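Local structure of glutathione S-transferase (Burkholderia glumae, 4ISD) at residues A[153-158]-A[189-194]. The protein binds glutathione and, as a glutathione S-transferase homolog, probably catalyses its conjugation to electrophilic substrates. Residues are numbered along the deposited sequence; the frame is centred on the assembly and turned at random.
Sequences RLIDDE and PKVLRY
Ile155, just past the end of helix 139-154, packs against Val191 and Tyr194 on helix 189-199. The contact joins two parts of the all-helical C-terminal domain of the glutathione transferase fold. CD1 of Ile155 lies 3.7 Å from CB of Val191. CG1 of Ile155 sits over one face of the Tyr194 ring in a CH-pi contact, 4.1 Å from the ring centroid and 15° off its normal. CG2 of Ile155 lies 3.6 Å from CB of Tyr194.

Polar contacts lie beside this apolar patch. The later torsions of Lys190 are all near 180° (chi2 172°), which carries its amine across to the loop. NZ of Lys190 donates to the carbonyl O of Ile155 at 2.6 Å, almost in line with the C=O bond. The same ammonium also bonds to the carbonyl of Asp152, so it ties down backbone oxygens at the helix end. Asp157 forms a salt bridge with Arg193. OD2 of Asp157 accepts a hydrogen bond from NH2 of Arg193 at 3.0 Å through its syn lone pair, and NE of Arg193 makes weak bonds to both carboxylate oxygens. The two groups are turned 48° against each other, so the pair is not flat, and OD2 lies somewhat out of the guanidinium plane.

Helix 168-177 adjoins this site: Phe173 and Leu177 touch Ile155, while Ala174 and Leu177 touch Tyr194. The far end of the tyrosine is anchored there too, where its OH hydrogen-bonds to OD1 of Asp170.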
loop_
_atom_site.group_PDB
_atom_site.type_symbol
_atom_site.label_atom_id
_atom_site.label_comp_id
_atom_site.label_asym_id
_atom_site.label_seq_id
_atom_site.Cartn_x
_atom_site.Cartn_y
_atom_site.Cartn_z
ATOM N N ARG A 153 -10.298 -12.993 -14.053
ATOM C CA ARG A 153 -9.646 -12.185 -15.088
ATOM C C ARG A 153 -8.109 -12.323 -15.126
ATOM O O ARG A 153 -7.510 -12.245 -16.196
ATOM C CB ARG A 153 -10.052 -10.704 -14.959
ATOM N N LEU A 154 -7.481 -12.531 -13.968
ATOM C CA LEU A 154 -6.021 -12.465 -13.846
ATOM C C LEU A 154 -5.337 -13.820 -13.824
ATOM O O LEU A 154 -4.153 -13.926 -14.136
ATOM C CB LEU A 154 -5.627 -11.733 -12.558
ATOM C CG LEU A 154 -6.086 -10.299 -12.325
ATOM C CD1 LEU A 154 -5.615 -9.845 -10.947
ATOM C CD2 LEU A 154 -5.559 -9.371 -13.408
ATOM N N ILE A 155 -6.067 -14.851 -13.417
ATOM C CA ILE A 155 -5.505 -16.195 -13.357
ATOM C C ILE A 155 -5.779 -17.000 -14.624
ATOM O O ILE A 155 -6.924 -17.101 -15.069
ATOM C CB ILE A 155 -6.052 -16.964 -12.158
ATOM C CG1 ILE A 155 -5.719 -16.216 -10.873
ATOM C CG2 ILE A 155 -5.487 -18.387 -12.136
ATOM C CD1 ILE A 155 -6.540 -16.654 -9.676
ATOM N N ASP A 156 -4.726 -17.561 -15.208
ATOM C CA ASP A 156 -4.876 -18.432 -16.370
ATOM C C ASP A 156 -4.001 -19.679 -16.200
ATOM O O ASP A 156 -2.896 -19.590 -15.672
ATOM C CB ASP A 156 -4.512 -17.696 -17.663
ATOM C CG ASP A 156 -5.197 -18.297 -18.891
ATOM O OD1 ASP A 156 -6.414 -18.589 -18.820
ATOM O OD2 ASP A 156 -4.522 -18.483 -19.930
ATOM N N ASP A 157 -4.483 -20.839 -16.634
ATOM C CA ASP A 157 -3.682 -22.058 -16.490
ATOM C C ASP A 157 -2.343 -21.992 -17.242
ATOM O O ASP A 157 -1.367 -22.607 -16.817
ATOM C CB ASP A 157 -4.489 -23.323 -16.812
ATOM C CG ASP A 157 -5.374 -23.762 -15.642
ATOM O OD1 ASP A 157 -4.954 -23.541 -14.491
ATOM O OD2 ASP A 157 -6.482 -24.309 -15.847
ATOM N N GLU A 158 -2.273 -21.190 -18.305
ATOM C CA GLU A 158 -1.019 -21.015 -19.044
ATOM C C GLU A 158 0.024 -20.129 -18.348
ATOM O O GLU A 158 1.156 -20.040 -18.816
ATOM C CB GLU A 158 -1.278 -20.447 -20.442
ATOM C CG GLU A 158 -2.256 -21.228 -21.295
ATOM C CD GLU A 158 -2.324 -20.691 -22.709
ATOM O OE1 GLU A 158 -1.471 -19.850 -23.065
ATOM O OE2 GLU A 158 -3.224 -21.111 -23.467
ATOM N N PRO A 189 -12.183 -23.833 -11.086
ATOM C CA PRO A 189 -11.067 -24.668 -10.627
ATOM C C PRO A 189 -9.696 -24.088 -10.989
ATOM O O PRO A 189 -8.745 -24.292 -10.228
ATOM C CB PRO A 189 -11.312 -26.024 -11.320
ATOM C CG PRO A 189 -12.356 -25.763 -12.356
ATOM C CD PRO A 189 -13.165 -24.603 -11.864
ATOM N N LYS A 190 -9.606 -23.350 -12.097
ATOM C CA LYS A 190 -8.361 -22.664 -12.450
ATOM C C LYS A 190 -7.833 -21.752 -11.341
ATOM O O LYS A 190 -6.623 -21.515 -11.271
ATOM C CB LYS A 190 -8.492 -21.857 -13.736
ATOM C CG LYS A 190 -9.162 -20.500 -13.563
ATOM C CD LYS A 190 -9.076 -19.702 -14.857
ATOM C CE LYS A 190 -9.806 -18.380 -14.771
ATOM N NZ LYS A 190 -9.346 -17.484 -15.879
ATOM N N VAL A 191 -8.709 -21.232 -10.479
ATOM C CA VAL A 191 -8.202 -20.430 -9.369
ATOM C C VAL A 191 -7.852 -21.297 -8.167
ATOM O O VAL A 191 -6.939 -20.974 -7.411
ATOM C CB VAL A 191 -9.110 -19.219 -8.986
ATOM C CG1 VAL A 191 -10.183 -18.971 -10.038
ATOM C CG2 VAL A 191 -9.695 -19.379 -7.591
ATOM N N LEU A 192 -8.568 -22.403 -8.001
ATOM C CA LEU A 192 -8.189 -23.407 -7.014
ATOM C C LEU A 192 -6.765 -23.885 -7.279
ATOM O O LEU A 192 -5.969 -24.033 -6.349
ATOM C CB LEU A 192 -9.144 -24.601 -7.067
ATOM C CG LEU A 192 -10.577 -24.299 -6.626
ATOM C CD1 LEU A 192 -11.417 -25.573 -6.666
ATOM C CD2 LEU A 192 -10.619 -23.625 -5.236
ATOM N N ARG A 193 -6.448 -24.108 -8.554
ATOM C CA ARG A 193 -5.128 -24.596 -8.941
ATOM C C ARG A 193 -4.047 -23.566 -8.631
ATOM O O ARG A 193 -3.024 -23.888 -8.029
ATOM C CB ARG A 193 -5.110 -24.978 -10.422
ATOM C CG ARG A 193 -5.802 -26.319 -10.712
ATOM C CD ARG A 193 -5.596 -26.772 -12.150
ATOM N NE ARG A 193 -6.505 -26.106 -13.083
ATOM C CZ ARG A 193 -7.742 -26.527 -13.346
ATOM N NH1 ARG A 193 -8.224 -27.600 -12.732
ATOM N NH2 ARG A 193 -8.501 -25.882 -14.222
ATOM N N TYR A 194 -4.301 -22.329 -9.035
ATOM C CA TYR A 194 -3.450 -21.196 -8.717
ATOM C C TYR A 194 -3.128 -21.138 -7.219
ATOM O O TYR A 194 -1.951 -21.115 -6.823
ATOM C CB TYR A 194 -4.133 -19.910 -9.171
ATOM C CG TYR A 194 -3.421 -18.652 -8.760
ATOM C CD1 TYR A 194 -2.416 -18.113 -9.550
ATOM C CD2 TYR A 194 -3.773 -17.982 -7.595
ATOM C CE1 TYR A 194 -1.765 -16.955 -9.183
ATOM C CE2 TYR A 194 -3.133 -16.819 -7.216
ATOM C CZ TYR A 194 -2.127 -16.310 -8.015
ATOM O OH TYR A 194 -1.483 -15.152 -7.645
#